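Local coordinates for AxyAgu115A (Amphibacillus xylanus NBRC 15112, PDB 6NPS), which probably acts as a family GH115 alpha-glucuronidase, a hydrolase that removes glucuronic acid groups from xylan-type hemicellulose, at residues P166-R171 / M437-G442; R391-E396 / Y405-H410; D397-S402 / G442-W447. The protein carries 3 engineered substitutions. All blocks are in the same frame, centred on the assembly; numbering follows the deposited sequence.

Contact 1. Residues P166-R171 / M437-G442; sequences PSVKYR and MAYDFG
With CG anti to the backbone N (chi1 -168°), Tyr439 swings its ring out from the last turn of its helix toward Ser167 and Val168, which come to the edge of the ring, near its plane. Ser167 keeps OG beside its own N (chi1 -48°), where it is hydrogen-bonded to the backbone N of Phe471, whose ring stacks with Tyr439; Ser167 CB lies 4.1 Å from Tyr439 OH. The carbonyl O of Ser167 is likewise 4.1 Å from Tyr439 CE2, while Val168 adds a loose apolar touch, CG2 to Tyr439 CE2 at 4.3 Å. No direct hydrogen bond joins the two segments. One water donates to Ser167 O at 2.9 Å and lies beside Tyr439 OH, though that second approach is too short to be trusted. A tyrosine suits this place because its long ring reaches from the helix to the loop, and its hydroxyl lies among the waters beside Ser167. Within 166-171, Arg171 NH1 donates to Val168 O at 2.9 Å, a bond that probably helps to hold the turn into strand 170-174. Through Tyr439 the end of helix 428-440 packs against the loop leading into that strand, with Trp447 of strand 446-450 touching both Tyr439 and Val168, and helix 458-469 meeting Val168 through Ala468.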
loop_
_atom_site.group_PDB
_atom_site.type_symbol
_atom_site.label_atom_id
_atom_site.label_comp_id
_atom_site.label_asym_id
_atom_site.label_seq_id
_atom_site.Cartn_x
_atom_site.Cartn_y
_atom_site.Cartn_z
ATOM N N PRO A 166 9.092 -28.052 -48.346
ATOM C CA PRO A 166 9.011 -27.468 -46.997
ATOM C C PRO A 166 8.578 -28.494 -45.955
ATOM O O PRO A 166 7.695 -29.321 -46.198
ATOM C CB PRO A 166 7.962 -26.359 -47.166
ATOM C CG PRO A 166 8.088 -25.949 -48.647
ATOM C CD PRO A 166 8.380 -27.244 -49.359
ATOM N N SER A 167 9.175 -28.408 -44.753
ATOM C CA SER A 167 8.860 -29.391 -43.717
ATOM C C SER A 167 7.404 -29.269 -43.265
ATOM O O SER A 167 6.771 -30.274 -42.919
ATOM C CB SER A 167 9.793 -29.224 -42.503
ATOM O OG SER A 167 11.144 -29.131 -42.884
ATOM N N VAL A 168 6.837 -28.062 -43.296
ATOM C CA VAL A 168 5.444 -27.868 -42.909
ATOM C C VAL A 168 4.656 -27.411 -44.148
ATOM O O VAL A 168 5.063 -26.483 -44.859
ATOM C CB VAL A 168 5.293 -26.871 -41.731
ATOM C CG1 VAL A 168 3.772 -26.612 -41.433
ATOM C CG2 VAL A 168 6.065 -27.373 -40.460
ATOM N N LYS A 169 3.515 -28.049 -44.394
ATOM C CA LYS A 169 2.828 -27.841 -45.675
ATOM C C LYS A 169 2.269 -26.422 -45.842
ATOM O O LYS A 169 2.406 -25.819 -46.926
ATOM C CB LYS A 169 1.711 -28.853 -45.848
ATOM C CG LYS A 169 1.171 -28.836 -47.302
ATOM C CD LYS A 169 0.127 -29.940 -47.525
ATOM C CE LYS A 169 -0.286 -30.019 -49.001
ATOM N NZ LYS A 169 -1.398 -31.004 -49.236
ATOM N N TYR A 170 1.624 -25.873 -44.802
ATOM C CA TYR A 170 1.077 -24.513 -44.825
ATOM C C TYR A 170 1.707 -23.681 -43.707
ATOM O O TYR A 170 1.690 -24.094 -42.543
ATOM C CB TYR A 170 -0.431 -24.542 -44.646
ATOM C CG TYR A 170 -1.131 -25.395 -45.690
ATOM C CD1 TYR A 170 -1.139 -25.012 -47.038
ATOM C CD2 TYR A 170 -1.761 -26.602 -45.347
ATOM C CE1 TYR A 170 -1.798 -25.747 -47.976
ATOM C CE2 TYR A 170 -2.431 -27.367 -46.323
ATOM C CZ TYR A 170 -2.430 -26.923 -47.628
ATOM O OH TYR A 170 -3.054 -27.637 -48.631
ATOM N N ARG A 171 2.238 -22.503 -44.056
ATOM C CA ARG A 171 3.160 -21.773 -43.165
ATOM C C ARG A 171 2.847 -20.289 -43.295
ATOM O O ARG A 171 2.933 -19.744 -44.402
ATOM C CB ARG A 171 4.651 -22.002 -43.533
ATOM C CG ARG A 171 5.143 -23.451 -43.724
ATOM C CD ARG A 171 6.550 -23.513 -44.412
ATOM N NE ARG A 171 6.586 -22.806 -45.695
ATOM C CZ ARG A 171 6.019 -23.256 -46.821
ATOM N NH1 ARG A 171 5.396 -24.448 -46.834
ATOM N NH2 ARG A 171 6.121 -22.532 -47.934
ATOM N N MET A 437 8.485 -29.156 -30.184
ATOM C CA MET A 437 7.675 -30.177 -29.534
ATOM C C MET A 437 6.400 -30.471 -30.332
ATOM O O MET A 437 5.977 -31.634 -30.446
ATOM C CB MET A 437 7.325 -29.729 -28.130
ATOM C CG MET A 437 6.722 -30.825 -27.321
ATOM S SD MET A 437 6.512 -30.265 -25.640
ATOM C CE MET A 437 5.842 -31.720 -24.866
ATOM N N ALA A 438 5.764 -29.436 -30.878
ATOM C CA ALA A 438 4.563 -29.651 -31.693
ATOM C C ALA A 438 4.881 -30.503 -32.916
ATOM O O ALA A 438 4.139 -31.442 -33.250
ATOM C CB ALA A 438 3.993 -28.306 -32.113
ATOM N N TYR A 439 6.028 -30.246 -33.558
ATOM C CA TYR A 439 6.446 -31.088 -34.679
ATOM C C TYR A 439 6.721 -32.517 -34.233
ATOM O O TYR A 439 6.345 -33.475 -34.915
ATOM C CB TYR A 439 7.689 -30.479 -35.328
ATOM C CG TYR A 439 8.059 -31.070 -36.658
ATOM C CD1 TYR A 439 8.791 -32.249 -36.735
ATOM C CD2 TYR A 439 7.690 -30.443 -37.843
ATOM C CE1 TYR A 439 9.159 -32.797 -37.981
ATOM C CE2 TYR A 439 8.044 -30.972 -39.066
ATOM C CZ TYR A 439 8.776 -32.149 -39.127
ATOM O OH TYR A 439 9.134 -32.668 -40.345
ATOM N N ASP A 440 7.408 -32.676 -33.100
ATOM C CA ASP A 440 7.695 -34.000 -32.556
ATOM C C ASP A 440 6.421 -34.789 -32.269
ATOM O O ASP A 440 6.420 -36.021 -32.340
ATOM C CB ASP A 440 8.515 -33.875 -31.267
ATOM C CG ASP A 440 9.941 -33.263 -31.492
ATOM O OD1 ASP A 440 10.445 -33.249 -32.654
ATOM O OD2 ASP A 440 10.559 -32.797 -30.473
ATOM N N PHE A 441 5.352 -34.121 -31.874
ATOM C CA PHE A 441 4.095 -34.822 -31.653
ATOM C C PHE A 441 3.277 -34.978 -32.944
ATOM O O PHE A 441 2.100 -35.348 -32.875
ATOM C CB PHE A 441 3.246 -34.093 -30.612
ATOM C CG PHE A 441 3.611 -34.410 -29.165
ATOM C CD1 PHE A 441 4.750 -33.861 -28.598
ATOM C CD2 PHE A 441 2.791 -35.239 -28.387
ATOM C CE1 PHE A 441 5.083 -34.115 -27.271
ATOM C CE2 PHE A 441 3.098 -35.506 -27.072
ATOM C CZ PHE A 441 4.251 -34.932 -26.505
ATOM N N GLY A 442 3.848 -34.651 -34.098
ATOM C CA GLY A 442 3.168 -34.885 -35.353
ATOM C C GLY A 442 2.281 -33.754 -35.817
ATOM O O GLY A 442 1.358 -33.997 -36.593
HETATM O O HOH W 1 7.799 -32.894 -42.341
HETATM O O HOH W 2 11.474 -31.967 -42.705
#

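Contact 2. Residues R391-E396 / Y405-H410; sequences RTLPTE and YGMYYH
Strand 405-410 is one of the parallel strands of the TIM-type barrel, and the irregular chain that leads to it from strand 379-383 folds back over the outer side of its first half. Pro394 and Tyr405 make the main contact. Pro394 CG stands over the ring of Tyr405, 3.7 Å from the ring centroid and only 9° off the ring normal, a CH-pi contact in which CG sits almost squarely over the pi cloud. The two side chains run past one another in opposite directions, and Pro394 CB reaches no nearer than 4.1 Å, to Tyr405 CE2. Proline suits the spot because its rigid ring offers a flat apolar surface and needs no partner for a backbone N-H in this buried place. At its far end, Tyr405 OH is hydrogen-bonded to Met398 O, which probably helps to hold the ring under the proline.

The second touch is between methyl groups: Leu393 CD2 meets Met407 CE at 3.8 Å, the side chains crossing at about a right angle. Met407 leaves the strand with CG anti to the backbone N (chi1 178°), then bends at both following torsions (chi2 and chi3 58°), a curl that brings CE round to the leucine. The branching of Leu393 serves two neighbours, since CD1 packs on Phe441, while Met407 also rests on Met435 of helix 428-440. Pro394 is further packed by Leu382 and Val443. In a canonical (beta/alpha)8 barrel, a helix follows each strand and covers the outside of the sheet; here a loop without regular helix does the covering between two adjacent parallel strands, its apolar residues forming the layer that barrel helices normally provide.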
loop_
_atom_site.group_PDB
_atom_site.type_symbol
_atom_site.label_atom_id
_atom_site.label_comp_id
_atom_site.label_asym_id
_atom_site.label_seq_id
_atom_site.Cartn_x
_atom_site.Cartn_y
_atom_site.Cartn_z
ATOM N N ARG A 391 -1.052 -26.417 -25.786
ATOM C CA ARG A 391 -2.039 -27.153 -25.016
ATOM C C ARG A 391 -1.891 -28.639 -25.323
ATOM O O ARG A 391 -0.769 -29.159 -25.329
ATOM C CB ARG A 391 -3.450 -26.610 -25.348
ATOM C CG ARG A 391 -3.586 -25.117 -24.977
ATOM C CD ARG A 391 -4.981 -24.566 -25.381
ATOM N NE ARG A 391 -6.005 -25.239 -24.606
ATOM C CZ ARG A 391 -7.312 -25.099 -24.797
ATOM N NH1 ARG A 391 -7.769 -24.309 -25.767
ATOM N NH2 ARG A 391 -8.161 -25.765 -24.025
ATOM N N THR A 392 -2.988 -29.349 -25.556
ATOM C CA THR A 392 -2.845 -30.768 -25.855
ATOM C C THR A 392 -2.331 -30.961 -27.274
ATOM O O THR A 392 -2.393 -30.062 -28.123
ATOM C CB THR A 392 -4.151 -31.522 -25.691
ATOM O OG1 THR A 392 -5.074 -31.066 -26.682
ATOM C CG2 THR A 392 -4.698 -31.298 -24.292
ATOM N N LEU A 393 -1.793 -32.150 -27.513
ATOM C CA LEU A 393 -1.090 -32.480 -28.740
ATOM C C LEU A 393 -1.520 -33.885 -29.142
ATOM O O LEU A 393 -2.042 -34.642 -28.312
ATOM C CB LEU A 393 0.430 -32.403 -28.504
ATOM C CG LEU A 393 1.017 -31.001 -28.215
ATOM C CD1 LEU A 393 2.505 -31.135 -27.850
ATOM C CD2 LEU A 393 0.820 -29.992 -29.401
ATOM N N PRO A 394 -1.290 -34.278 -30.393
ATOM C CA PRO A 394 -1.768 -35.599 -30.835
ATOM C C PRO A 394 -1.126 -36.754 -30.061
ATOM O O PRO A 394 0.094 -36.803 -29.872
ATOM C CB PRO A 394 -1.381 -35.634 -32.317
ATOM C CG PRO A 394 -1.276 -34.183 -32.720
ATOM C CD PRO A 394 -0.695 -33.513 -31.503
ATOM N N THR A 395 -1.967 -37.675 -29.586
ATOM C CA THR A 395 -1.499 -38.980 -29.151
ATOM C C THR A 395 -1.076 -39.793 -30.378
ATOM O O THR A 395 -1.366 -39.442 -31.531
ATOM C CB THR A 395 -2.602 -39.745 -28.428
ATOM O OG1 THR A 395 -3.672 -40.016 -29.354
ATOM C CG2 THR A 395 -3.165 -38.937 -27.289
ATOM N N GLU A 396 -0.448 -40.936 -30.115
ATOM C CA GLU A 396 0.036 -41.800 -31.184
ATOM C C GLU A 396 -1.123 -42.262 -32.053
ATOM O O GLU A 396 -1.006 -42.307 -33.278
ATOM C CB GLU A 396 0.775 -43.008 -30.604
ATOM C CG GLU A 396 2.228 -42.735 -30.248
ATOM C CD GLU A 396 2.857 -43.868 -29.461
ATOM O OE1 GLU A 396 2.124 -44.556 -28.718
ATOM O OE2 GLU A 396 4.083 -44.070 -29.584
ATOM N N TYR A 405 -2.488 -32.193 -38.763
ATOM C CA TYR A 405 -2.736 -31.277 -37.661
ATOM C C TYR A 405 -2.092 -29.934 -37.940
ATOM O O TYR A 405 -1.075 -29.825 -38.654
ATOM C CB TYR A 405 -2.195 -31.841 -36.322
ATOM C CG TYR A 405 -2.988 -33.052 -35.900
ATOM C CD1 TYR A 405 -4.133 -32.912 -35.113
ATOM C CD2 TYR A 405 -2.613 -34.331 -36.311
ATOM C CE1 TYR A 405 -4.861 -34.008 -34.740
ATOM C CE2 TYR A 405 -3.335 -35.442 -35.939
ATOM C CZ TYR A 405 -4.468 -35.275 -35.145
ATOM O OH TYR A 405 -5.242 -36.372 -34.789
ATOM N N GLY A 406 -2.676 -28.917 -37.331
ATOM C CA GLY A 406 -2.159 -27.570 -37.402
ATOM C C GLY A 406 -1.822 -27.008 -36.035
ATOM O O GLY A 406 -2.283 -27.524 -35.015
ATOM N N MET A 407 -1.033 -25.949 -35.992
ATOM C CA MET A 407 -0.778 -25.247 -34.734
ATOM C C MET A 407 -0.949 -23.758 -34.967
ATOM O O MET A 407 -0.381 -23.191 -35.913
ATOM C CB MET A 407 0.622 -25.535 -34.174
ATOM C CG MET A 407 0.944 -24.748 -32.827
ATOM S SD MET A 407 -0.268 -25.143 -31.503
ATOM C CE MET A 407 -0.090 -26.918 -31.393
ATOM N N TYR A 408 -1.745 -23.134 -34.105
ATOM C CA TYR A 408 -1.957 -21.694 -34.083
ATOM C C TYR A 408 -1.267 -21.149 -32.835
ATOM O O TYR A 408 -1.651 -21.490 -31.712
ATOM C CB TYR A 408 -3.459 -21.406 -34.094
ATOM C CG TYR A 408 -3.814 -19.955 -33.934
ATOM C CD1 TYR A 408 -3.002 -18.956 -34.451
ATOM C CD2 TYR A 408 -4.988 -19.588 -33.265
ATOM C CE1 TYR A 408 -3.334 -17.598 -34.283
ATOM C CE2 TYR A 408 -5.344 -18.248 -33.116
ATOM C CZ TYR A 408 -4.505 -17.266 -33.609
ATOM O OH TYR A 408 -4.846 -15.941 -33.433
ATOM N N TYR A 409 -0.223 -20.345 -33.041
ATOM C CA TYR A 409 0.708 -19.867 -32.024
ATOM C C TYR A 409 0.568 -18.349 -31.938
ATOM O O TYR A 409 0.060 -17.718 -32.867
ATOM C CB TYR A 409 2.151 -20.295 -32.388
ATOM C CG TYR A 409 3.116 -20.230 -31.220
ATOM C CD1 TYR A 409 3.164 -21.257 -30.263
ATOM C CD2 TYR A 409 3.971 -19.159 -31.077
ATOM C CE1 TYR A 409 4.044 -21.198 -29.169
ATOM C CE2 TYR A 409 4.869 -19.077 -29.956
ATOM C CZ TYR A 409 4.893 -20.114 -29.030
ATOM O OH TYR A 409 5.755 -20.072 -27.945
ATOM N N HIS A 410 0.897 -17.758 -30.777
ATOM C CA HIS A 410 0.743 -16.313 -30.569
ATOM C C HIS A 410 2.078 -15.646 -30.237
ATOM O O HIS A 410 2.768 -16.059 -29.299
ATOM C CB HIS A 410 -0.234 -16.004 -29.422
ATOM C CG HIS A 410 -1.676 -16.195 -29.779
ATOM N ND1 HIS A 410 -2.255 -17.443 -29.846
ATOM C CD2 HIS A 410 -2.649 -15.306 -30.117
ATOM C CE1 HIS A 410 -3.524 -17.314 -30.175
ATOM N NE2 HIS A 410 -3.794 -16.029 -30.340
#

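Contact 3. Residues D397-S402 / G442-W447; sequences DMRKHS and GVRDLW. With GOL (glycerol), chain E.
Glycerol O1 is gripped by two N-H groups of Arg399, NE and NH2, each 2.9 Å away, and lies at the edge of the guanidinium group. The bonds are bent, at 146° and 144°, as is usual when two neighbouring donors share one acceptor. Glycerol O2 donates to Gly442 O at 3.1 Å, so the small molecule, probably from the crystallisation liquor, bridges the two segments. A bend at chi3 (73°) lays the Arg399 guanidinium over the backbone of Gly442, whose N is 3.6 Å above the middle of the group's plane. Gly442 is the C-prime residue of a Schellman motif ending helix 428-440; its positive phi suits glycine, and a CB here would also run into Arg399 NE. Arg444 NE is hydrogen-bonded to Tyr439 O, and Arg444 NH2 stands 3.7 Å from Arg399 NH2. This like-charge approach is probably eased by the negative end of the helix dipole and by a long, weak ion pair of Arg399 with Asp836. With a leucine in place of Arg399, the Gly442 backbone would probably lose its flat cover, glycerol O1 both donors and Asp836 its distant, weak partner. Farther along, Trp447 NE1 donates to Val443 O at 3.1 Å, above the carbonyl plane.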
loop_
_atom_site.group_PDB
_atom_site.type_symbol
_atom_site.label_atom_id
_atom_site.label_comp_id
_atom_site.label_asym_id
_atom_site.label_seq_id
_atom_site.Cartn_x
_atom_site.Cartn_y
_atom_site.Cartn_z
ATOM N N ASP A 397 -2.243 -42.606 -31.426
ATOM C CA ASP A 397 -3.420 -43.016 -32.192
ATOM C C ASP A 397 -3.949 -41.865 -33.048
ATOM O O ASP A 397 -4.265 -42.058 -34.225
ATOM C CB ASP A 397 -4.507 -43.549 -31.266
ATOM C CG ASP A 397 -5.719 -44.055 -32.030
ATOM O OD1 ASP A 397 -5.543 -44.669 -33.111
ATOM O OD2 ASP A 397 -6.857 -43.828 -31.562
ATOM N N MET A 398 -3.997 -40.646 -32.485
ATOM C CA MET A 398 -4.421 -39.476 -33.250
ATOM C C MET A 398 -3.502 -39.179 -34.427
ATOM O O MET A 398 -3.936 -38.563 -35.405
ATOM C CB MET A 398 -4.492 -38.254 -32.338
ATOM C CG MET A 398 -5.722 -38.271 -31.468
ATOM S SD MET A 398 -5.559 -37.017 -30.230
ATOM C CE MET A 398 -5.385 -35.559 -31.229
ATOM N N ARG A 399 -2.228 -39.569 -34.351
ATOM C CA ARG A 399 -1.340 -39.221 -35.448
ATOM C C ARG A 399 -1.635 -40.021 -36.703
ATOM O O ARG A 399 -1.079 -39.715 -37.761
ATOM C CB ARG A 399 0.121 -39.406 -35.014
ATOM C CG ARG A 399 0.511 -38.380 -33.925
ATOM C CD ARG A 399 1.842 -38.743 -33.274
ATOM N NE ARG A 399 2.953 -38.486 -34.173
ATOM C CZ ARG A 399 4.209 -38.283 -33.769
ATOM N NH1 ARG A 399 4.521 -38.329 -32.477
ATOM N NH2 ARG A 399 5.152 -38.039 -34.668
ATOM N N LYS A 400 -2.515 -41.011 -36.612
ATOM C CA LYS A 400 -3.007 -41.722 -37.785
ATOM C C LYS A 400 -3.975 -40.888 -38.626
ATOM O O LYS A 400 -4.344 -41.316 -39.728
ATOM C CB LYS A 400 -3.683 -43.012 -37.330
ATOM C CG LYS A 400 -2.729 -44.180 -37.116
ATOM C CD LYS A 400 -3.339 -45.477 -37.701
ATOM C CE LYS A 400 -2.331 -46.351 -38.479
ATOM N NZ LYS A 400 -2.003 -45.836 -39.854
ATOM N N HIS A 401 -4.397 -39.723 -38.140
ATOM C CA HIS A 401 -5.498 -38.987 -38.763
ATOM C C HIS A 401 -5.078 -38.470 -40.126
ATOM O O HIS A 401 -4.109 -37.714 -40.257
ATOM C CB HIS A 401 -5.939 -37.832 -37.868
ATOM C CG HIS A 401 -6.934 -36.909 -38.508
ATOM N ND1 HIS A 401 -8.251 -37.265 -38.728
ATOM C CD2 HIS A 401 -6.804 -35.647 -38.977
ATOM C CE1 HIS A 401 -8.891 -36.257 -39.296
ATOM N NE2 HIS A 401 -8.035 -35.266 -39.463
ATOM N N SER A 402 -5.780 -38.903 -41.153
ATOM C CA SER A 402 -5.530 -38.363 -42.471
ATOM C C SER A 402 -6.097 -36.951 -42.528
ATOM O O SER A 402 -7.242 -36.704 -42.138
ATOM C CB SER A 402 -6.150 -39.276 -43.530
ATOM O OG SER A 402 -6.503 -38.536 -44.678
ATOM N N GLY A 442 3.848 -34.651 -34.098
ATOM C CA GLY A 442 3.168 -34.885 -35.353
ATOM C C GLY A 442 2.281 -33.754 -35.817
ATOM O O GLY A 442 1.358 -33.997 -36.593
ATOM N N VAL A 443 2.537 -32.522 -35.394
ATOM C CA VAL A 443 1.795 -31.355 -35.877
ATOM C C VAL A 443 2.612 -30.755 -37.009
ATOM O O VAL A 443 3.506 -29.935 -36.777
ATOM C CB VAL A 443 1.551 -30.320 -34.781
ATOM C CG1 VAL A 443 0.715 -29.123 -35.370
ATOM C CG2 VAL A 443 0.785 -30.956 -33.623
ATOM N N ARG A 444 2.282 -31.125 -38.238
ATOM C CA ARG A 444 3.188 -30.854 -39.340
ATOM C C ARG A 444 2.519 -30.326 -40.592
ATOM O O ARG A 444 3.225 -30.047 -41.563
ATOM C CB ARG A 444 3.963 -32.129 -39.706
ATOM C CG ARG A 444 4.886 -32.573 -38.605
ATOM C CD ARG A 444 5.526 -33.897 -38.896
ATOM N NE ARG A 444 6.201 -34.380 -37.705
ATOM C CZ ARG A 444 6.940 -35.481 -37.664
ATOM N NH1 ARG A 444 7.108 -36.217 -38.772
ATOM N NH2 ARG A 444 7.485 -35.868 -36.524
ATOM N N ASP A 445 1.202 -30.177 -40.616
ATOM C CA ASP A 445 0.550 -29.761 -41.850
ATOM C C ASP A 445 0.326 -28.261 -41.943
ATOM O O ASP A 445 0.391 -27.695 -43.039
ATOM C CB ASP A 445 -0.775 -30.497 -41.995
ATOM C CG ASP A 445 -0.571 -31.917 -42.528
ATOM O OD1 ASP A 445 -0.013 -32.768 -41.787
ATOM O OD2 ASP A 445 -0.934 -32.167 -43.700
ATOM N N LEU A 446 0.101 -27.588 -40.824
ATOM C CA LEU A 446 -0.173 -26.163 -40.908
ATOM C C LEU A 446 0.377 -25.487 -39.665
ATOM O O LEU A 446 0.136 -25.963 -38.554
ATOM C CB LEU A 446 -1.698 -25.931 -41.038
ATOM C CG LEU A 446 -2.164 -24.488 -41.215
ATOM C CD1 LEU A 446 -3.511 -24.446 -41.989
ATOM C CD2 LEU A 446 -2.375 -23.857 -39.864
ATOM N N TRP A 447 1.094 -24.373 -39.841
ATOM C CA TRP A 447 1.595 -23.583 -38.724
ATOM C C TRP A 447 1.258 -22.135 -39.014
ATOM O O TRP A 447 1.689 -21.596 -40.043
ATOM C CB TRP A 447 3.131 -23.666 -38.546
ATOM C CG TRP A 447 3.735 -24.870 -37.903
ATOM C CD1 TRP A 447 3.137 -26.085 -37.644
ATOM C CD2 TRP A 447 5.097 -24.989 -37.468
ATOM N NE1 TRP A 447 4.045 -26.933 -37.059
ATOM C CE2 TRP A 447 5.261 -26.289 -36.951
ATOM C CE3 TRP A 447 6.199 -24.118 -37.469
ATOM C CZ2 TRP A 447 6.473 -26.738 -36.439
ATOM C CZ3 TRP A 447 7.422 -24.581 -36.942
ATOM C CH2 TRP A 447 7.535 -25.885 -36.459
HETATM C C1 GOL E . 3.615 -37.396 -37.831
HETATM O O1 GOL E . 3.528 -38.494 -36.968
HETATM C C2 GOL E . 2.354 -37.417 -38.764
HETATM O O2 GOL E . 1.507 -36.278 -38.625
HETATM C C3 GOL E . 2.954 -37.612 -40.198
HETATM O O3 GOL E . 1.926 -37.434 -41.131
#

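The three contacts form one cluster: the centres of contacts 1 and 2 lie about 10 Å apart, and that of contact 3 about 8 Å from either. Contacts 1 and 3 share Gly442. Strand 446-450 lies between strands 170-174 and 405-410, bonded to the first through Tyr170 O and Trp447 N (2.8 Å) and to the second through Met407 N and Leu446 O (2.8 Å). Phe441 joins contacts 1 and 2, its CD1 being 3.6 Å from Leu393 CD1. All three gather where these strands begin, whereas TIM-barrel active sites lie at the strands' C-terminal ends. Tyr408, farther along the strand of contact 2, is hydrogen-bonded to another glycerol, consistent with a pocket toward that end.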